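PDB 4I17: exported protein from Bacteroides fragilis, which is of unknown function but, as a helical TPR-repeat protein, probably serves as a scaffold that binds other proteins or peptides. Local coordinates for residues A[155-160]-A[211-216]; A[59-64]-A[83-88]; A[114-119]-A[144-149]; A[78-83]-A[109-114]. All blocks are in the same frame, centred on the assembly; numbering follows the deposited sequence.

Contact 1. Residues A[155-160]-A[211-216]. With SO4 (sulfate ion), chain B.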
loop_
_atom_site.group_PDB
_atom_site.type_symbol
_atom_site.label_atom_id
_atom_site.label_comp_id
_atom_site.label_asym_id
_atom_site.label_seq_id
_atom_site.Cartn_x
_atom_site.Cartn_y
_atom_site.Cartn_z
ATOM N N ALA A 155 -8.369 1.561 8.079
ATOM C CA ALA A 155 -9.007 1.731 6.761
ATOM C C ALA A 155 -10.531 1.903 6.986
ATOM O O ALA A 155 -11.163 2.742 6.334
ATOM C CB ALA A 155 -8.717 0.527 5.880
ATOM N N LEU A 156 -11.118 1.123 7.920
ATOM C CA LEU A 156 -12.566 1.225 8.245
ATOM C C LEU A 156 -12.878 2.533 8.920
ATOM O O LEU A 156 -13.910 3.142 8.631
ATOM C CB LEU A 156 -12.988 0.047 9.136
ATOM C CG LEU A 156 -12.964 -1.289 8.433
ATOM C CD1 LEU A 156 -13.031 -2.414 9.430
ATOM C CD2 LEU A 156 -14.091 -1.425 7.411
ATOM N N TYR A 157 -11.990 2.992 9.826
ATOM C CA TYR A 157 -12.194 4.285 10.481
ATOM C C TYR A 157 -12.139 5.431 9.426
ATOM O O TYR A 157 -12.978 6.354 9.465
ATOM C CB TYR A 157 -11.084 4.418 11.533
ATOM C CG TYR A 157 -11.089 5.595 12.487
ATOM C CD1 TYR A 157 -12.205 6.427 12.611
ATOM C CD2 TYR A 157 -10.000 5.837 13.322
ATOM C CE1 TYR A 157 -12.198 7.512 13.494
ATOM C CE2 TYR A 157 -9.987 6.911 14.199
ATOM C CZ TYR A 157 -11.097 7.731 14.299
ATOM O OH TYR A 157 -11.053 8.740 15.212
ATOM N N SER A 158 -11.206 5.345 8.448
ATOM C CA SER A 158 -11.101 6.342 7.363
ATOM C C SER A 158 -12.391 6.331 6.527
ATOM O O SER A 158 -12.888 7.392 6.198
ATOM C CB SER A 158 -9.906 6.021 6.471
ATOM O OG SER A 158 -8.692 6.217 7.185
ATOM N N LEU A 159 -12.976 5.130 6.275
ATOM C CA LEU A 159 -14.253 5.021 5.530
ATOM C C LEU A 159 -15.387 5.630 6.336
ATOM O O LEU A 159 -16.251 6.301 5.769
ATOM C CB LEU A 159 -14.537 3.552 5.215
ATOM C CG LEU A 159 -13.688 3.021 4.041
ATOM C CD1 LEU A 159 -13.532 1.513 4.113
ATOM C CD2 LEU A 159 -14.303 3.458 2.688
ATOM N N GLY A 160 -15.391 5.407 7.638
ATOM C CA GLY A 160 -16.408 6.003 8.517
ATOM C C GLY A 160 -16.363 7.515 8.488
ATOM O O GLY A 160 -17.403 8.174 8.333
ATOM N N PRO A 211 -11.603 -2.610 20.029
ATOM C CA PRO A 211 -12.423 -1.996 21.096
ATOM C C PRO A 211 -11.630 -1.016 21.972
ATOM O O PRO A 211 -12.235 -0.173 22.608
ATOM C CB PRO A 211 -12.945 -3.191 21.908
ATOM C CG PRO A 211 -12.532 -4.401 21.204
ATOM C CD PRO A 211 -11.525 -4.081 20.161
ATOM N N ASN A 212 -10.286 -1.066 21.947
ATOM C CA ASN A 212 -9.459 -0.127 22.738
ATOM C C ASN A 212 -9.406 1.271 22.125
ATOM O O ASN A 212 -8.927 2.202 22.771
ATOM C CB ASN A 212 -8.025 -0.657 22.826
ATOM C CG ASN A 212 -7.437 -0.866 21.455
ATOM O OD1 ASN A 212 -7.927 -1.685 20.650
ATOM N ND2 ASN A 212 -6.419 -0.103 21.136
ATOM N N ARG A 213 -9.836 1.420 20.860
ATOM C CA ARG A 213 -9.764 2.716 20.161
ATOM C C ARG A 213 -11.022 3.511 20.493
ATOM O O ARG A 213 -11.979 3.532 19.721
ATOM C CB ARG A 213 -9.607 2.488 18.652
ATOM C CG ARG A 213 -8.318 1.779 18.224
ATOM C CD ARG A 213 -7.085 2.674 18.222
ATOM N NE ARG A 213 -7.176 3.795 17.276
ATOM C CZ ARG A 213 -6.997 3.683 15.965
ATOM N NH1 ARG A 213 -6.759 2.496 15.418
ATOM N NH2 ARG A 213 -7.069 4.754 15.187
ATOM N N THR A 214 -11.054 4.109 21.691
ATOM C CA THR A 214 -12.269 4.776 22.195
ATOM C C THR A 214 -12.751 5.933 21.337
ATOM O O THR A 214 -13.966 6.186 21.301
ATOM C CB THR A 214 -12.067 5.234 23.632
ATOM O OG1 THR A 214 -10.904 6.048 23.690
ATOM C CG2 THR A 214 -11.940 4.052 24.607
ATOM N N GLU A 215 -11.851 6.583 20.583
ATOM C CA GLU A 215 -12.291 7.689 19.725
ATOM C C GLU A 215 -13.156 7.186 18.572
ATOM O O GLU A 215 -14.017 7.911 18.119
ATOM C CB GLU A 215 -11.086 8.467 19.168
ATOM C CG GLU A 215 -10.448 9.365 20.221
ATOM C CD GLU A 215 -9.043 9.877 19.968
ATOM O OE1 GLU A 215 -8.709 10.183 18.798
ATOM O OE2 GLU A 215 -8.300 10.056 20.961
ATOM N N ILE A 216 -12.948 5.935 18.111
ATOM C CA ILE A 216 -13.779 5.400 17.029
ATOM C C ILE A 216 -15.203 5.202 17.537
ATOM O O ILE A 216 -16.144 5.551 16.842
ATOM C CB ILE A 216 -13.215 4.086 16.450
ATOM C CG1 ILE A 216 -11.732 4.241 16.065
ATOM C CG2 ILE A 216 -14.060 3.660 15.243
ATOM C CD1 ILE A 216 -11.086 2.976 15.440
HETATM S S SO4 B . -3.468 0.294 18.612
HETATM O O1 SO4 B . -3.719 0.871 17.301
HETATM O O2 SO4 B . -2.144 -0.325 18.623
HETATM O O3 SO4 B . -3.525 1.324 19.645
HETATM O O4 SO4 B . -4.490 -0.714 18.873
HETATM O O HOH W 1 -8.742 8.691 16.619
#

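Contact 2. Residues A[59-64]-A[83-88]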
loop_
_atom_site.group_PDB
_atom_site.type_symbol
_atom_site.label_atom_id
_atom_site.label_comp_id
_atom_site.label_asym_id
_atom_site.label_seq_id
_atom_site.Cartn_x
_atom_site.Cartn_y
_atom_site.Cartn_z
ATOM N N LYS A 59 15.973 -0.403 -13.263
ATOM C CA LYS A 59 15.365 -1.484 -14.047
ATOM C C LYS A 59 16.122 -2.783 -13.823
ATOM O O LYS A 59 15.504 -3.862 -13.745
ATOM C CB LYS A 59 15.284 -1.118 -15.554
ATOM C CG LYS A 59 14.635 -2.191 -16.448
ATOM C CD LYS A 59 13.141 -2.436 -16.135
ATOM C CE LYS A 59 12.538 -3.565 -16.940
ATOM N NZ LYS A 59 12.982 -4.899 -16.455
ATOM N N GLU A 60 17.460 -2.668 -13.717
ATOM C CA GLU A 60 18.345 -3.800 -13.471
ATOM C C GLU A 60 18.006 -4.394 -12.096
ATOM O O GLU A 60 17.899 -5.616 -11.960
ATOM C CB GLU A 60 19.810 -3.336 -13.584
ATOM C CG GLU A 60 20.129 -2.726 -14.951
ATOM C CD GLU A 60 19.990 -1.223 -15.200
ATOM O OE1 GLU A 60 19.007 -0.582 -14.746
ATOM O OE2 GLU A 60 20.865 -0.698 -15.926
ATOM N N ALA A 61 17.775 -3.520 -11.079
ATOM C CA ALA A 61 17.427 -3.973 -9.726
ATOM C C ALA A 61 16.177 -4.884 -9.773
ATOM O O ALA A 61 16.198 -6.023 -9.274
ATOM C CB ALA A 61 17.176 -2.767 -8.818
ATOM N N ALA A 62 15.131 -4.411 -10.467
ATOM C CA ALA A 62 13.880 -5.147 -10.604
ATOM C C ALA A 62 14.136 -6.515 -11.267
ATOM O O ALA A 62 13.626 -7.522 -10.781
ATOM C CB ALA A 62 12.871 -4.320 -11.414
ATOM N N ASP A 63 15.018 -6.575 -12.275
ATOM C CA ASP A 63 15.374 -7.832 -12.951
ATOM C C ASP A 63 16.049 -8.823 -11.984
ATOM O O ASP A 63 15.724 -10.004 -12.005
ATOM C CB ASP A 63 16.294 -7.584 -14.181
ATOM C CG ASP A 63 15.566 -6.938 -15.367
ATOM O OD1 ASP A 63 14.346 -7.133 -15.491
ATOM O OD2 ASP A 63 16.224 -6.235 -16.160
ATOM N N TYR A 64 16.989 -8.360 -11.163
ATOM C CA TYR A 64 17.658 -9.238 -10.208
ATOM C C TYR A 64 16.717 -9.664 -9.080
ATOM O O TYR A 64 16.719 -10.842 -8.726
ATOM C CB TYR A 64 18.954 -8.616 -9.661
ATOM C CG TYR A 64 19.985 -8.606 -10.761
ATOM C CD1 TYR A 64 20.529 -9.795 -11.240
ATOM C CD2 TYR A 64 20.324 -7.425 -11.412
ATOM C CE1 TYR A 64 21.397 -9.803 -12.338
ATOM C CE2 TYR A 64 21.201 -7.420 -12.498
ATOM C CZ TYR A 64 21.728 -8.609 -12.959
ATOM O OH TYR A 64 22.570 -8.582 -14.037
ATOM N N SER A 83 9.465 -3.715 -5.583
ATOM C CA SER A 83 8.518 -2.595 -5.463
ATOM C C SER A 83 9.281 -1.282 -5.289
ATOM O O SER A 83 8.953 -0.294 -5.948
ATOM C CB SER A 83 7.554 -2.813 -4.296
ATOM O OG SER A 83 8.138 -2.505 -3.040
ATOM N N ALA A 84 10.323 -1.271 -4.413
ATOM C CA ALA A 84 11.127 -0.074 -4.152
ATOM C C ALA A 84 11.797 0.431 -5.416
ATOM O O ALA A 84 11.925 1.647 -5.604
ATOM C CB ALA A 84 12.170 -0.335 -3.074
ATOM N N ALA A 85 12.254 -0.490 -6.277
ATOM C CA ALA A 85 12.893 -0.124 -7.539
ATOM C C ALA A 85 11.890 0.619 -8.425
ATOM O O ALA A 85 12.234 1.641 -9.004
ATOM C CB ALA A 85 13.418 -1.377 -8.247
ATOM N N TYR A 86 10.621 0.155 -8.461
ATOM C CA TYR A 86 9.572 0.829 -9.249
ATOM C C TYR A 86 9.175 2.176 -8.636
ATOM O O TYR A 86 8.948 3.118 -9.391
ATOM C CB TYR A 86 8.375 -0.096 -9.440
ATOM C CG TYR A 86 8.639 -1.064 -10.568
ATOM C CD1 TYR A 86 8.724 -0.624 -11.884
ATOM C CD2 TYR A 86 8.797 -2.425 -10.324
ATOM C CE1 TYR A 86 8.948 -1.510 -12.931
ATOM C CE2 TYR A 86 9.063 -3.320 -11.363
ATOM C CZ TYR A 86 9.116 -2.860 -12.665
ATOM O OH TYR A 86 9.308 -3.739 -13.701
ATOM N N ARG A 87 9.172 2.285 -7.289
ATOM C CA ARG A 87 8.931 3.539 -6.561
ATOM C C ARG A 87 10.017 4.559 -6.973
ATOM O O ARG A 87 9.723 5.714 -7.268
ATOM C CB ARG A 87 8.977 3.256 -5.042
ATOM C CG ARG A 87 8.510 4.416 -4.139
ATOM C CD ARG A 87 8.467 4.024 -2.662
ATOM N NE ARG A 87 9.792 3.660 -2.143
ATOM C CZ ARG A 87 10.029 2.656 -1.302
ATOM N NH1 ARG A 87 9.025 1.926 -0.828
ATOM N NH2 ARG A 87 11.268 2.387 -0.913
ATOM N N ASP A 88 11.280 4.103 -7.033
ATOM C CA ASP A 88 12.448 4.925 -7.423
ATOM C C ASP A 88 12.359 5.346 -8.911
ATOM O O ASP A 88 12.828 6.430 -9.275
ATOM C CB ASP A 88 13.735 4.167 -7.147
ATOM C CG ASP A 88 14.072 3.969 -5.679
ATOM O OD1 ASP A 88 13.649 4.802 -4.856
ATOM O OD2 ASP A 88 14.828 3.012 -5.363
#

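Contact 3. Residues A[114-119]-A[144-149]. With SO4 (sulfate ion), chain D.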
loop_
_atom_site.group_PDB
_atom_site.type_symbol
_atom_site.label_atom_id
_atom_site.label_comp_id
_atom_site.label_asym_id
_atom_site.label_seq_id
_atom_site.Cartn_x
_atom_site.Cartn_y
_atom_site.Cartn_z
ATOM N N LYS A 114 2.242 -3.503 5.606
ATOM C CA LYS A 114 2.350 -2.085 5.955
ATOM C C LYS A 114 2.473 -1.246 4.696
ATOM O O LYS A 114 1.732 -0.298 4.555
ATOM C CB LYS A 114 3.526 -1.796 6.903
ATOM C CG LYS A 114 3.296 -2.245 8.343
ATOM C CD LYS A 114 4.555 -2.018 9.187
ATOM C CE LYS A 114 4.361 -2.357 10.649
ATOM N NZ LYS A 114 4.220 -3.819 10.881
ATOM N N LEU A 115 3.376 -1.614 3.761
ATOM C CA LEU A 115 3.554 -0.842 2.522
ATOM C C LEU A 115 2.287 -0.806 1.655
ATOM O O LEU A 115 1.936 0.248 1.101
ATOM C CB LEU A 115 4.716 -1.418 1.719
ATOM C CG LEU A 115 6.053 -1.391 2.462
ATOM C CD1 LEU A 115 7.089 -2.281 1.765
ATOM C CD2 LEU A 115 6.550 0.035 2.643
ATOM N N TYR A 116 1.623 -1.946 1.536
ATOM C CA TYR A 116 0.390 -2.076 0.758
ATOM C C TYR A 116 -0.695 -1.163 1.340
ATOM O O TYR A 116 -1.338 -0.389 0.630
ATOM C CB TYR A 116 -0.075 -3.544 0.812
ATOM C CG TYR A 116 -1.331 -3.837 0.027
ATOM C CD1 TYR A 116 -1.269 -4.221 -1.311
ATOM C CD2 TYR A 116 -2.590 -3.752 0.626
ATOM C CE1 TYR A 116 -2.427 -4.513 -2.031
ATOM C CE2 TYR A 116 -3.756 -3.989 -0.105
ATOM C CZ TYR A 116 -3.662 -4.410 -1.419
ATOM O OH TYR A 116 -4.798 -4.683 -2.135
ATOM N N ALA A 117 -0.924 -1.302 2.639
ATOM C CA ALA A 117 -1.957 -0.525 3.296
ATOM C C ALA A 117 -1.602 0.962 3.274
ATOM O O ALA A 117 -2.500 1.761 3.057
ATOM C CB ALA A 117 -2.144 -1.013 4.718
ATOM N N ILE A 118 -0.321 1.347 3.482
ATOM C CA ILE A 118 0.031 2.785 3.488
ATOM C C ILE A 118 -0.261 3.380 2.105
ATOM O O ILE A 118 -0.781 4.498 2.006
ATOM C CB ILE A 118 1.502 2.996 3.955
ATOM C CG1 ILE A 118 1.549 2.803 5.487
ATOM C CG2 ILE A 118 2.059 4.401 3.560
ATOM C CD1 ILE A 118 2.889 2.447 6.022
ATOM N N TYR A 119 0.046 2.630 1.055
ATOM C CA TYR A 119 -0.178 3.119 -0.310
ATOM C C TYR A 119 -1.658 3.494 -0.527
ATOM O O TYR A 119 -1.980 4.587 -1.025
ATOM C CB TYR A 119 0.241 2.046 -1.323
ATOM C CG TYR A 119 -0.079 2.464 -2.737
ATOM C CD1 TYR A 119 0.803 3.259 -3.463
ATOM C CD2 TYR A 119 -1.291 2.118 -3.330
ATOM C CE1 TYR A 119 0.486 3.695 -4.755
ATOM C CE2 TYR A 119 -1.618 2.548 -4.614
ATOM C CZ TYR A 119 -0.710 3.313 -5.333
ATOM O OH TYR A 119 -1.000 3.714 -6.608
ATOM N N THR A 144 -8.371 -2.458 3.295
ATOM C CA THR A 144 -8.989 -3.436 4.217
ATOM C C THR A 144 -8.609 -4.876 3.814
ATOM O O THR A 144 -8.916 -5.789 4.578
ATOM C CB THR A 144 -10.544 -3.293 4.318
ATOM O OG1 THR A 144 -11.160 -3.753 3.113
ATOM C CG2 THR A 144 -11.016 -1.885 4.626
ATOM N N ASP A 145 -7.929 -5.086 2.642
ATOM C CA ASP A 145 -7.493 -6.416 2.135
ATOM C C ASP A 145 -6.337 -7.036 2.938
ATOM O O ASP A 145 -5.972 -8.188 2.698
ATOM C CB ASP A 145 -7.046 -6.355 0.659
ATOM C CG ASP A 145 -8.055 -5.839 -0.352
ATOM O OD1 ASP A 145 -9.274 -5.863 -0.050
ATOM O OD2 ASP A 145 -7.626 -5.431 -1.464
ATOM N N VAL A 146 -5.730 -6.275 3.839
ATOM C CA VAL A 146 -4.647 -6.769 4.689
ATOM C C VAL A 146 -5.266 -7.688 5.761
ATOM O O VAL A 146 -6.447 -7.536 6.090
ATOM C CB VAL A 146 -3.803 -5.622 5.304
ATOM C CG1 VAL A 146 -3.047 -4.835 4.224
ATOM C CG2 VAL A 146 -4.654 -4.693 6.155
ATOM N N THR A 147 -4.486 -8.626 6.290
ATOM C CA THR A 147 -4.993 -9.558 7.300
ATOM C C THR A 147 -4.922 -8.946 8.692
ATOM O O THR A 147 -5.656 -9.376 9.574
ATOM C CB THR A 147 -4.219 -10.899 7.263
ATOM O OG1 THR A 147 -2.877 -10.676 7.671
ATOM C CG2 THR A 147 -4.242 -11.549 5.903
ATOM N N SER A 148 -4.055 -7.949 8.885
ATOM C CA SER A 148 -3.851 -7.256 10.156
ATOM C C SER A 148 -5.139 -6.570 10.603
ATOM O O SER A 148 -5.663 -5.744 9.848
ATOM C CB SER A 148 -2.756 -6.211 9.990
ATOM O OG SER A 148 -2.748 -5.310 11.084
ATOM N N LYS A 149 -5.645 -6.903 11.818
ATOM C CA LYS A 149 -6.853 -6.253 12.369
ATOM C C LYS A 149 -6.604 -4.752 12.624
ATOM O O LYS A 149 -7.507 -3.939 12.457
ATOM C CB LYS A 149 -7.246 -6.927 13.692
ATOM C CG LYS A 149 -7.856 -8.316 13.535
ATOM C CD LYS A 149 -8.239 -8.945 14.900
ATOM C CE LYS A 149 -9.358 -8.224 15.628
ATOM N NZ LYS A 149 -9.547 -8.731 17.013
HETATM S S SO4 D . -3.027 -7.506 14.465
HETATM O O1 SO4 D . -2.247 -6.609 13.609
HETATM O O2 SO4 D . -3.968 -8.335 13.679
HETATM O O3 SO4 D . -2.094 -8.378 15.184
HETATM O O4 SO4 D . -3.785 -6.727 15.437
#

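Contact 4. Residues A[78-83]-A[109-114]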
loop_
_atom_site.group_PDB
_atom_site.type_symbol
_atom_site.label_atom_id
_atom_site.label_comp_id
_atom_site.label_asym_id
_atom_site.label_seq_id
_atom_site.Cartn_x
_atom_site.Cartn_y
_atom_site.Cartn_z
ATOM N N ALA A 78 12.523 -9.746 -1.418
ATOM C CA ALA A 78 12.669 -9.640 -2.883
ATOM C C ALA A 78 11.490 -8.854 -3.486
ATOM O O ALA A 78 11.709 -8.015 -4.355
ATOM C CB ALA A 78 12.764 -11.025 -3.514
ATOM N N TYR A 79 10.247 -9.090 -3.014
ATOM C CA TYR A 79 9.100 -8.291 -3.502
ATOM C C TYR A 79 9.217 -6.834 -3.064
ATOM O O TYR A 79 8.880 -5.958 -3.846
ATOM C CB TYR A 79 7.761 -8.840 -2.996
ATOM C CG TYR A 79 7.250 -9.984 -3.841
ATOM C CD1 TYR A 79 6.731 -9.761 -5.117
ATOM C CD2 TYR A 79 7.307 -11.292 -3.381
ATOM C CE1 TYR A 79 6.268 -10.816 -5.905
ATOM C CE2 TYR A 79 6.821 -12.354 -4.148
ATOM C CZ TYR A 79 6.308 -12.109 -5.411
ATOM O OH TYR A 79 5.834 -13.149 -6.164
ATOM N N ILE A 80 9.678 -6.574 -1.821
ATOM C CA ILE A 80 9.826 -5.208 -1.297
ATOM C C ILE A 80 10.880 -4.490 -2.119
ATOM O O ILE A 80 10.667 -3.347 -2.526
ATOM C CB ILE A 80 10.141 -5.196 0.219
ATOM C CG1 ILE A 80 8.919 -5.651 1.029
ATOM C CG2 ILE A 80 10.657 -3.806 0.699
ATOM C CD1 ILE A 80 9.272 -6.129 2.455
ATOM N N GLY A 81 11.979 -5.193 -2.405
ATOM C CA GLY A 81 13.055 -4.656 -3.226
ATOM C C GLY A 81 12.596 -4.298 -4.626
ATOM O O GLY A 81 12.935 -3.233 -5.131
ATOM N N LYS A 82 11.851 -5.194 -5.266
ATOM C CA LYS A 82 11.334 -4.959 -6.607
ATOM C C LYS A 82 10.375 -3.767 -6.586
ATOM O O LYS A 82 10.479 -2.898 -7.457
ATOM C CB LYS A 82 10.626 -6.208 -7.143
ATOM C CG LYS A 82 10.302 -6.082 -8.615
ATOM C CD LYS A 82 9.717 -7.370 -9.149
ATOM C CE LYS A 82 9.292 -7.193 -10.576
ATOM N NZ LYS A 82 8.455 -8.335 -11.015
ATOM N N SER A 83 9.465 -3.715 -5.583
ATOM C CA SER A 83 8.518 -2.595 -5.463
ATOM C C SER A 83 9.281 -1.282 -5.289
ATOM O O SER A 83 8.953 -0.294 -5.948
ATOM C CB SER A 83 7.554 -2.813 -4.296
ATOM O OG SER A 83 8.138 -2.505 -3.040
ATOM N N ASN A 109 2.694 -10.997 5.916
ATOM C CA ASN A 109 4.052 -10.507 6.130
ATOM C C ASN A 109 3.879 -9.063 6.590
ATOM O O ASN A 109 3.295 -8.273 5.851
ATOM C CB ASN A 109 4.947 -10.647 4.872
ATOM C CG ASN A 109 6.295 -9.999 5.048
ATOM O OD1 ASN A 109 6.469 -8.793 4.810
ATOM N ND2 ASN A 109 7.279 -10.776 5.506
ATOM N N ALA A 110 4.315 -8.738 7.830
ATOM C CA ALA A 110 4.146 -7.406 8.424
ATOM C C ALA A 110 4.617 -6.260 7.512
ATOM O O ALA A 110 3.825 -5.352 7.261
ATOM C CB ALA A 110 4.867 -7.318 9.764
ATOM N N THR A 111 5.871 -6.291 7.013
ATOM C CA THR A 111 6.403 -5.174 6.224
ATOM C C THR A 111 5.632 -5.013 4.876
ATOM O O THR A 111 5.261 -3.885 4.568
ATOM C CB THR A 111 7.931 -5.259 6.082
ATOM O OG1 THR A 111 8.486 -5.306 7.412
ATOM C CG2 THR A 111 8.512 -4.041 5.387
ATOM N N ILE A 112 5.340 -6.106 4.126
ATOM C CA ILE A 112 4.578 -5.987 2.862
ATOM C C ILE A 112 3.163 -5.442 3.152
ATOM O O ILE A 112 2.703 -4.546 2.431
ATOM C CB ILE A 112 4.514 -7.295 2.042
ATOM C CG1 ILE A 112 5.914 -7.748 1.603
ATOM C CG2 ILE A 112 3.615 -7.117 0.788
ATOM C CD1 ILE A 112 5.925 -9.119 0.998
ATOM N N GLU A 113 2.480 -5.956 4.206
ATOM C CA GLU A 113 1.139 -5.441 4.530
ATOM C C GLU A 113 1.195 -3.968 4.866
ATOM O O GLU A 113 0.295 -3.254 4.431
ATOM C CB GLU A 113 0.451 -6.201 5.671
ATOM C CG GLU A 113 -0.073 -7.568 5.277
ATOM C CD GLU A 113 -1.111 -8.181 6.204
ATOM O OE1 GLU A 113 -1.389 -7.612 7.288
ATOM O OE2 GLU A 113 -1.672 -9.232 5.820
ATOM N N LYS A 114 2.242 -3.503 5.606
ATOM C CA LYS A 114 2.350 -2.085 5.955
ATOM C C LYS A 114 2.473 -1.246 4.696
ATOM O O LYS A 114 1.732 -0.298 4.555
ATOM C CB LYS A 114 3.526 -1.796 6.903
ATOM C CG LYS A 114 3.296 -2.245 8.343
ATOM C CD LYS A 114 4.555 -2.018 9.187
ATOM C CE LYS A 114 4.361 -2.357 10.649
ATOM N NZ LYS A 114 4.220 -3.819 10.881
#

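Contact 1. Residues A[155-160]-A[211-216]
Ile216 sets its CG1 methylene almost squarely on the face of the Tyr157 ring, 3.7 Å from the ring centroid and only 13° off the normal, a clear CH-pi contact. The terminal CD1 of the same side chain runs back over the inner part of the ring, toward CD2 and CG of Tyr157. Tyr157 reaches across because its CG stands anti to the backbone N (chi1 -174°), which swings the ring out from helix 149-174 toward the start of helix 214-224.

The charged neighbour comes in at the ring edge. Arg213 NH2 lies 3.6 Å from Tyr157 CD2, near the ring plane, with guanidinium and ring planes 67° apart, so this is edge packing and not a cation-pi stack. The arginine curls back on itself, bent at both chi2 and chi3, and NH2 makes a salt bridge with Asp154, about one turn before Tyr157 on helix 149-174; CD1 of Ile216 sits over the guanidinium face.

A water bridges the polar ends: it lies in the ring plane, 2.7 Å from Tyr157 OH, and donates to Glu215 OE1 at 2.6 Å. Farther out, Asn212 ND2 gives a hydrogen bond of 3.0 Å to O4 of a sulfate, probably from the crystallisation liquor, which Lys150 NZ also holds.

Arg213 is the N-cap residue of helix 214-224 and the centre of an inverse gamma turn. The C-terminal helix packs its first turn directly against helix 149-174, with helix 182-209 alongside through Leu203 on Tyr157, consistent with the end of a TPR-type helical array.

Contact 2. Residues A[59-64]-A[83-88]
Ala61 and Ala85 meet methyl to methyl where two helices of this TPR-type solenoid run side by side, their CB atoms 4.0 Å apart. Helices 58-70 and 75-88 are consecutive in the chain and antiparallel, a helical hairpin whose local axes make an angle of 165° and approach to 8.5 Å. Small side chains make that spacing possible: Ala61, Ala62 and Ala85 all point their methyls into the interface, and the CA atoms of Ala62 and Ala85 come within 6.0 Å.

Ala85 CB packs on the helix surface at Ala61 and Ala62, lying 4.1 Å from the backbone N of Ala62 as well as against the Ala61 methyl. Ala62 turns its own methyl to Tyr86, whose CE2 is 3.9 Å away and approaches obliquely. With CG beside its backbone N (chi1 -81°), the Tyr86 side chain leans back along its helix and brings the ring over to helix 58-70.

Farther out, Glu94 and Thr98 of helix 92-105 touch Tyr86, while Ala61 also touches Ala52 and Asp53 of helix 42-54. So helix 42-54 borders the contact at Ala61, and helix 92-105 at Tyr86.

On the outer surface of helix 58-70, Lys59 and Asp63 pair one turn apart. The lysine chain folds at chi2 and chi4, which carries NZ down the helix to within 2.8 Å of Asp63 OD1 in a salt bridge.

Contact 3. Residues A[114-119]-A[144-149]
The Tyr116 ring carries Asp145 at its edge: OD2 lies near the ring plane, 3.0 Å from Tyr116 OH, with the carboxylate turned 40° from the ring. OD2 also takes a weak bond from His142 ND1. CG1 of Val146 approaches the ring obliquely, 3.8 Å from Tyr116 CD2, and Tyr120 pairs with the Tyr116 ring edge-to-face.

That same CG1 touches the Ala117 methyl at 4.0 Å, so one valine branch packs on two successive residues of the helix. With CG opposite its backbone N (chi1 -179°), Tyr116 carries its hydroxyl out to Asp145.

Beyond the valine the loop turns into a helix. Ser148 is its N-cap, bonded through OG to Trp151 N, and OG also donates a 2.9 Å hydrogen bond to O1 of a sulfate, probably from the crystallisation liquor; Lys149 N donates to O2 of that sulfate at 2.9 Å.

The loop joins helix 133-143 to helix 149-174 and lies against helix 110-129, a turn packed on an earlier helix, consistent with the stacked helices of a TPR-type array. Trp151 of helix 149-174 packs on both Val146 and Ala117, while Ile96 and Thr100 of helix 92-105 touch Tyr116.

Contact 4. Residues A[78-83]-A[109-114]
Tyr79 opens the contact lightly: its CB lies 4.4 Å from CD1 of Ile112, while its side chain also touches Ala105 and Ile69.

Ile80, the next residue, carries most of the packing. Its CG1 meets CG1 of Ile112 at 3.7 Å, the two isoleucines crossing at a slant, and its CD1 goes on to the CG2 methyl of Thr111, also at 3.7 Å. The Ile80 and Thr111 side chains cross at about a right angle. In Thr111 that methyl stands opposite the backbone N, with OG1 beside it (chi1 -56°), which puts carbon and not oxygen against Ile80.

One turn on, Ser83 folds its hydroxyl back onto its own helix: OG donates a 2.7 Å hydrogen bond to the carbonyl O of Ile80, tilted out of the carbonyl plane.

Across the contact Asn109 caps the first turn of the second helix. Its OD1 accepts from Ile112 N at 3.0 Å with a nearly straight N-H (171°), fixing the backbone from which Ile112 reaches out.

The local axes pass 10.5 Å apart at a 31° angle, running in the same general direction, as expected of helices two steps apart in a TPR-type solenoid. Helix 92-105 lies between these two helices in sequence and touches both, through Tyr79 on Ala105 and Ile112 on Ile103, whereas helix 58-70 packs on Tyr79 through Ile69.

Contacts 2 and 4 share helix 75-88 and the residue Ser83: one joins it to the helix before, the other to a helix further along. Contact 4 passes to contact 3 along helix 110-129, where Glu113 bonds to Thr147 and to the backbone N of Ser148. Contact 3 in turn touches contact 1, Ala155 packing on Thr144. Contacts 2 and 3 are buried, 1 and 4 only partly so. Chemistry follows place: contacts 2 and 4 are purely apolar across their helices, whereas 1 and 3, at loops leading into helices, add tyrosine hydroxyls and carboxylates, with a sulfate bound at the loop beside each. Contacts 1 and 2 lie about 35 Å apart between centres.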